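Long-range contact in UPF0749 protein MT1873 (Mycobacterium tuberculosis, PDB 3GMG), which is of unknown function but belongs to the UPF0749 (DUF881) family and is probably membrane-associated, this chain being the C-terminal part of the full-length protein: residues A[107-119]-A[135-147]. Numbering follows the deposited sequence. Where two conformers were deposited one is given.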
loop_
_atom_site.group_PDB
_atom_site.type_symbol
_atom_site.label_atom_id
_atom_site.label_comp_id
_atom_site.label_asym_id
_atom_site.label_seq_id
_atom_site.Cartn_x
_atom_site.Cartn_y
_atom_site.Cartn_z
ATOM N N LEU A 107 -17.083 7.171 0.972
ATOM C CA LEU A 107 -17.795 6.440 -0.087
ATOM C C LEU A 107 -16.979 5.217 -0.426
ATOM O O LEU A 107 -15.773 5.299 -0.583
ATOM C CB LEU A 107 -17.941 7.300 -1.331
ATOM C CG LEU A 107 -18.582 8.673 -1.144
ATOM C CD1 LEU A 107 -18.444 9.496 -2.404
ATOM C CD2 LEU A 107 -20.063 8.498 -0.835
ATOM N N ALA A 108 -17.622 4.069 -0.511
ATOM C CA ALA A 108 -16.928 2.822 -0.864
ATOM C C ALA A 108 -17.801 1.994 -1.790
ATOM O O ALA A 108 -18.995 1.842 -1.550
ATOM C CB ALA A 108 -16.596 2.032 0.342
ATOM N N ILE A 109 -17.187 1.472 -2.836
ATOM C CA ILE A 109 -17.853 0.615 -3.815
ATOM C C ILE A 109 -17.518 -0.828 -3.508
ATOM O O ILE A 109 -16.342 -1.178 -3.367
ATOM C CB ILE A 109 -17.457 0.984 -5.242
ATOM C CG1 ILE A 109 -18.034 2.359 -5.633
ATOM C CG2 ILE A 109 -17.958 -0.077 -6.250
ATOM C CD1 ILE A 109 -17.443 2.969 -6.886
ATOM N N GLY A 110 -18.545 -1.648 -3.375
ATOM C CA GLY A 110 -18.400 -3.071 -3.014
ATOM C C GLY A 110 -19.756 -3.662 -2.702
ATOM O O GLY A 110 -20.773 -3.011 -2.934
ATOM N N ASP A 111 -19.807 -4.879 -2.157
ATOM C CA ASP A 111 -21.088 -5.475 -1.762
ATOM C C ASP A 111 -21.650 -4.720 -0.551
ATOM O O ASP A 111 -21.075 -4.770 0.540
ATOM C CB ASP A 111 -20.946 -6.966 -1.432
ATOM C CG ASP A 111 -22.254 -7.579 -1.051
ATOM O OD1 ASP A 111 -23.162 -7.548 -1.905
ATOM O OD2 ASP A 111 -22.396 -8.023 0.111
ATOM N N PRO A 112 -22.787 -4.022 -0.728
ATOM C CA PRO A 112 -23.240 -3.153 0.381
ATOM C C PRO A 112 -23.484 -3.853 1.732
ATOM O O PRO A 112 -23.055 -3.349 2.763
ATOM C CB PRO A 112 -24.510 -2.482 -0.195
ATOM C CG PRO A 112 -24.343 -2.530 -1.618
ATOM C CD PRO A 112 -23.646 -3.839 -1.908
ATOM N N PRO A 113 -24.116 -5.048 1.744
ATOM C CA PRO A 113 -24.265 -5.711 3.030
ATOM C C PRO A 113 -22.927 -6.124 3.700
ATOM O O PRO A 113 -22.826 -6.096 4.939
ATOM C CB PRO A 113 -25.118 -6.943 2.675
ATOM C CG PRO A 113 -25.859 -6.528 1.465
ATOM C CD PRO A 113 -24.911 -5.705 0.687
ATOM N N THR A 114 -21.920 -6.486 2.907
ATOM C CA THR A 114 -20.622 -6.882 3.460
ATOM C C THR A 114 -19.895 -5.666 4.025
ATOM O O THR A 114 -19.324 -5.729 5.111
ATOM C CB THR A 114 -19.733 -7.559 2.417
ATOM O OG1 THR A 114 -20.478 -8.611 1.779
ATOM C CG2 THR A 114 -18.482 -8.133 3.050
ATOM N N LEU A 115 -19.908 -4.567 3.263
ATOM C CA LEU A 115 -19.293 -3.324 3.744
ATOM C C LEU A 115 -19.987 -2.852 5.008
ATOM O O LEU A 115 -19.325 -2.448 5.942
ATOM C CB LEU A 115 -19.380 -2.238 2.659
ATOM C CG LEU A 115 -18.614 -2.550 1.369
ATOM C CD1 LEU A 115 -18.963 -1.567 0.245
ATOM C CD2 LEU A 115 -17.118 -2.575 1.589
ATOM N N ALA A 116 -21.316 -2.915 5.061
ATOM C CA ALA A 116 -22.037 -2.527 6.268
ATOM C C ALA A 116 -21.712 -3.431 7.442
ATOM O O ALA A 116 -21.537 -2.961 8.561
ATOM C CB ALA A 116 -23.536 -2.490 6.017
ATOM N N ALA A 117 -21.633 -4.738 7.190
ATOM C CA ALA A 117 -21.271 -5.694 8.248
ATOM C C ALA A 117 -19.918 -5.358 8.857
ATOM O O ALA A 117 -19.771 -5.390 10.087
ATOM C CB ALA A 117 -21.269 -7.132 7.712
ATOM N N ALA A 118 -18.943 -5.012 8.016
ATOM C CA ALA A 118 -17.617 -4.653 8.500
ATOM C C ALA A 118 -17.707 -3.485 9.456
ATOM O O ALA A 118 -17.060 -3.469 10.503
ATOM C CB ALA A 118 -16.655 -4.342 7.352
ATOM N N MET A 119 -18.511 -2.487 9.087
ATOM C CA MET A 119 -18.655 -1.325 9.963
ATOM C C MET A 119 -19.237 -1.664 11.323
ATOM O O MET A 119 -18.934 -0.987 12.293
ATOM C CB MET A 119 -19.484 -0.219 9.296
ATOM C CG MET A 119 -18.807 0.506 8.141
ATOM S SD MET A 119 -17.245 1.376 8.486
ATOM C CE MET A 119 -16.235 0.082 7.877
ATOM N N ARG A 135 -20.799 9.800 16.135
ATOM C CA ARG A 135 -21.855 8.955 15.575
ATOM C C ARG A 135 -21.441 8.553 14.174
ATOM O O ARG A 135 -20.919 9.390 13.462
ATOM C CB ARG A 135 -23.163 9.749 15.434
ATOM C CG ARG A 135 -24.237 9.425 16.438
ATOM C CD ARG A 135 -25.608 9.652 15.808
ATOM N NE ARG A 135 -25.686 10.901 15.039
ATOM C CZ ARG A 135 -26.426 11.042 13.941
ATOM N NH1 ARG A 135 -27.126 10.009 13.497
ATOM N NH2 ARG A 135 -26.463 12.200 13.280
ATOM N N MET A 136 -21.749 7.328 13.776
ATOM C CA MET A 136 -21.594 6.880 12.412
ATOM C C MET A 136 -22.951 6.489 11.859
ATOM O O MET A 136 -23.734 5.822 12.541
ATOM C CB MET A 136 -20.662 5.656 12.350
ATOM C CG MET A 136 -20.350 5.128 10.935
ATOM S SD MET A 136 -19.280 3.574 10.904
ATOM C CE MET A 136 -17.679 4.324 11.243
ATOM N N VAL A 137 -23.229 6.908 10.630
ATOM C CA VAL A 137 -24.402 6.454 9.866
ATOM C C VAL A 137 -23.869 5.706 8.637
ATOM O O VAL A 137 -22.993 6.196 7.932
ATOM C CB VAL A 137 -25.303 7.624 9.411
ATOM C CG1 VAL A 137 -26.493 7.105 8.585
ATOM C CG2 VAL A 137 -25.773 8.431 10.622
ATOM N N VAL A 138 -24.406 4.516 8.381
ATOM C CA VAL A 138 -23.993 3.671 7.264
ATOM C C VAL A 138 -25.171 3.494 6.322
ATOM O O VAL A 138 -26.179 2.896 6.693
ATOM C CB VAL A 138 -23.538 2.287 7.786
ATOM C CG1 VAL A 138 -23.095 1.410 6.632
ATOM C CG2 VAL A 138 -22.398 2.436 8.777
ATOM N N GLN A 139 -25.062 4.029 5.121
ATOM C CA GLN A 139 -26.117 3.944 4.117
ATOM C C GLN A 139 -25.683 2.992 2.993
ATOM O O GLN A 139 -24.774 3.287 2.237
ATOM C CB GLN A 139 -26.423 5.335 3.545
ATOM C CG GLN A 139 -27.439 5.352 2.410
ATOM C CD GLN A 139 -28.826 5.028 2.905
ATOM O OE1 GLN A 139 -29.424 5.817 3.645
ATOM N NE2 GLN A 139 -29.329 3.836 2.576
ATOM N N GLN A 140 -26.384 1.873 2.864
ATOM C CA GLN A 140 -26.214 1.001 1.714
ATOM C C GLN A 140 -26.893 1.627 0.510
ATOM O O GLN A 140 -27.983 2.231 0.627
ATOM C CB GLN A 140 -26.794 -0.385 1.980
ATOM C CG GLN A 140 -26.091 -1.120 3.100
ATOM C CD GLN A 140 -26.643 -2.515 3.352
ATOM O OE1 GLN A 140 -26.923 -3.249 2.413
ATOM N NE2 GLN A 140 -26.784 -2.878 4.614
ATOM N N ALA A 141 -26.276 1.495 -0.659
ATOM C CA ALA A 141 -26.791 2.134 -1.856
ATOM C C ALA A 141 -26.554 1.277 -3.090
ATOM O O ALA A 141 -25.495 0.681 -3.269
ATOM C CB ALA A 141 -26.158 3.516 -2.042
ATOM N N ASP A 142 -27.542 1.244 -3.967
ATOM C CA ASP A 142 -27.391 0.525 -5.222
ATOM C C ASP A 142 -26.378 1.192 -6.157
ATOM O O ASP A 142 -25.839 0.557 -7.057
ATOM C CB ASP A 142 -28.745 0.387 -5.918
ATOM C CG ASP A 142 -29.675 -0.588 -5.212
ATOM O OD1 ASP A 142 -29.223 -1.382 -4.349
ATOM O OD2 ASP A 142 -30.883 -0.572 -5.535
ATOM N N ARG A 143 -26.093 2.480 -5.944
ATOM C CA ARG A 143 -25.095 3.204 -6.719
ATOM C C ARG A 143 -24.402 4.257 -5.867
ATOM O O ARG A 143 -25.044 5.126 -5.291
ATOM C CB ARG A 143 -25.717 3.924 -7.916
ATOM C CG ARG A 143 -24.739 4.767 -8.699
ATOM C CD ARG A 143 -25.374 5.419 -9.920
ATOM N NE ARG A 143 -24.508 6.451 -10.441
ATOM C CZ ARG A 143 -24.873 7.341 -11.358
ATOM N NH1 ARG A 143 -26.114 7.318 -11.854
ATOM N NH2 ARG A 143 -24.004 8.261 -11.762
ATOM N N VAL A 144 -23.082 4.185 -5.872
ATOM C CA VAL A 144 -22.194 5.150 -5.244
ATOM C C VAL A 144 -21.188 5.574 -6.301
ATOM O O VAL A 144 -20.703 4.722 -7.060
ATOM C CB VAL A 144 -21.468 4.460 -4.072
ATOM C CG1 VAL A 144 -20.326 5.337 -3.530
ATOM C CG2 VAL A 144 -22.453 4.084 -2.969
ATOM N N ASP A 145 -20.874 6.862 -6.389
ATOM C CA ASP A 145 -19.889 7.365 -7.345
ATOM C C ASP A 145 -18.625 7.845 -6.645
ATOM O O ASP A 145 -18.695 8.655 -5.730
ATOM C CB ASP A 145 -20.445 8.530 -8.173
ATOM C CG ASP A 145 -21.573 8.119 -9.134
ATOM O OD1 ASP A 145 -21.939 6.935 -9.235
ATOM O OD2 ASP A 145 -22.106 9.043 -9.787
ATOM N N VAL A 146 -17.482 7.313 -7.069
ATOM C CA VAL A 146 -16.176 7.703 -6.570
ATOM C C VAL A 146 -15.491 8.440 -7.700
ATOM O O VAL A 146 -15.021 7.819 -8.657
ATOM C CB VAL A 146 -15.353 6.473 -6.109
ATOM C CG1 VAL A 146 -13.886 6.864 -5.864
ATOM C CG2 VAL A 146 -15.988 5.876 -4.852
ATOM N N THR A 147 -15.451 9.758 -7.619
ATOM C CA THR A 147 -14.985 10.562 -8.742
ATOM C C THR A 147 -13.641 11.237 -8.498
ATOM O O THR A 147 -13.023 11.731 -9.450
ATOM C CB THR A 147 -16.036 11.648 -9.123
ATOM O OG1 THR A 147 -16.233 12.524 -8.014
ATOM C CG2 THR A 147 -17.355 11.014 -9.510
#
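Leu107 leans its CB on Val144 CG1 (3.8 Å), while its CD1 reaches the backbone O of Asp145 at 3.4 Å. Two residues on, Ile109 lays CD1 3.8 Å from Val146 CG2 and also touches the backbone O of Val144. Asp111 then caps helix 112-119: its OD2 takes Thr114 N from above the carboxylate plane and Thr114 OG1 on the anti lone pair, so one carboxylate oxygen grips both the amide and the hydroxyl of Thr114 at the N-cap. In the first turn the Pro112 ring packs on Gln140, whose side chain stays straight past CG and so carries its amide across the start of the helix; its OE1 lies 3.4 Å from Pro113 N, which has no hydrogen to give, and NE2 meets Ala116 CB at 3.6 Å. Ala116 CB also faces Val138 CG1, whereas CG2 of that valine meets Met119 CB at 4.0 Å. Folded at chi2 (-60°), the Met119 side chain turns its sulfur against that of Met136, the two chains roughly perpendicular, SD to SD 3.8 Å. No hydrogen bond joins the segments; the packing is mainly apolar. Helix 112-119 runs antiparallel (169°) to strand 135-141, outermost of the five within this chain, and packs beside helix 51-63 on that antiparallel sheet; past the corner at Asp142, strand 143-146 leaves it to pair with strand 33-35, crossing strand 107-109 at -111°.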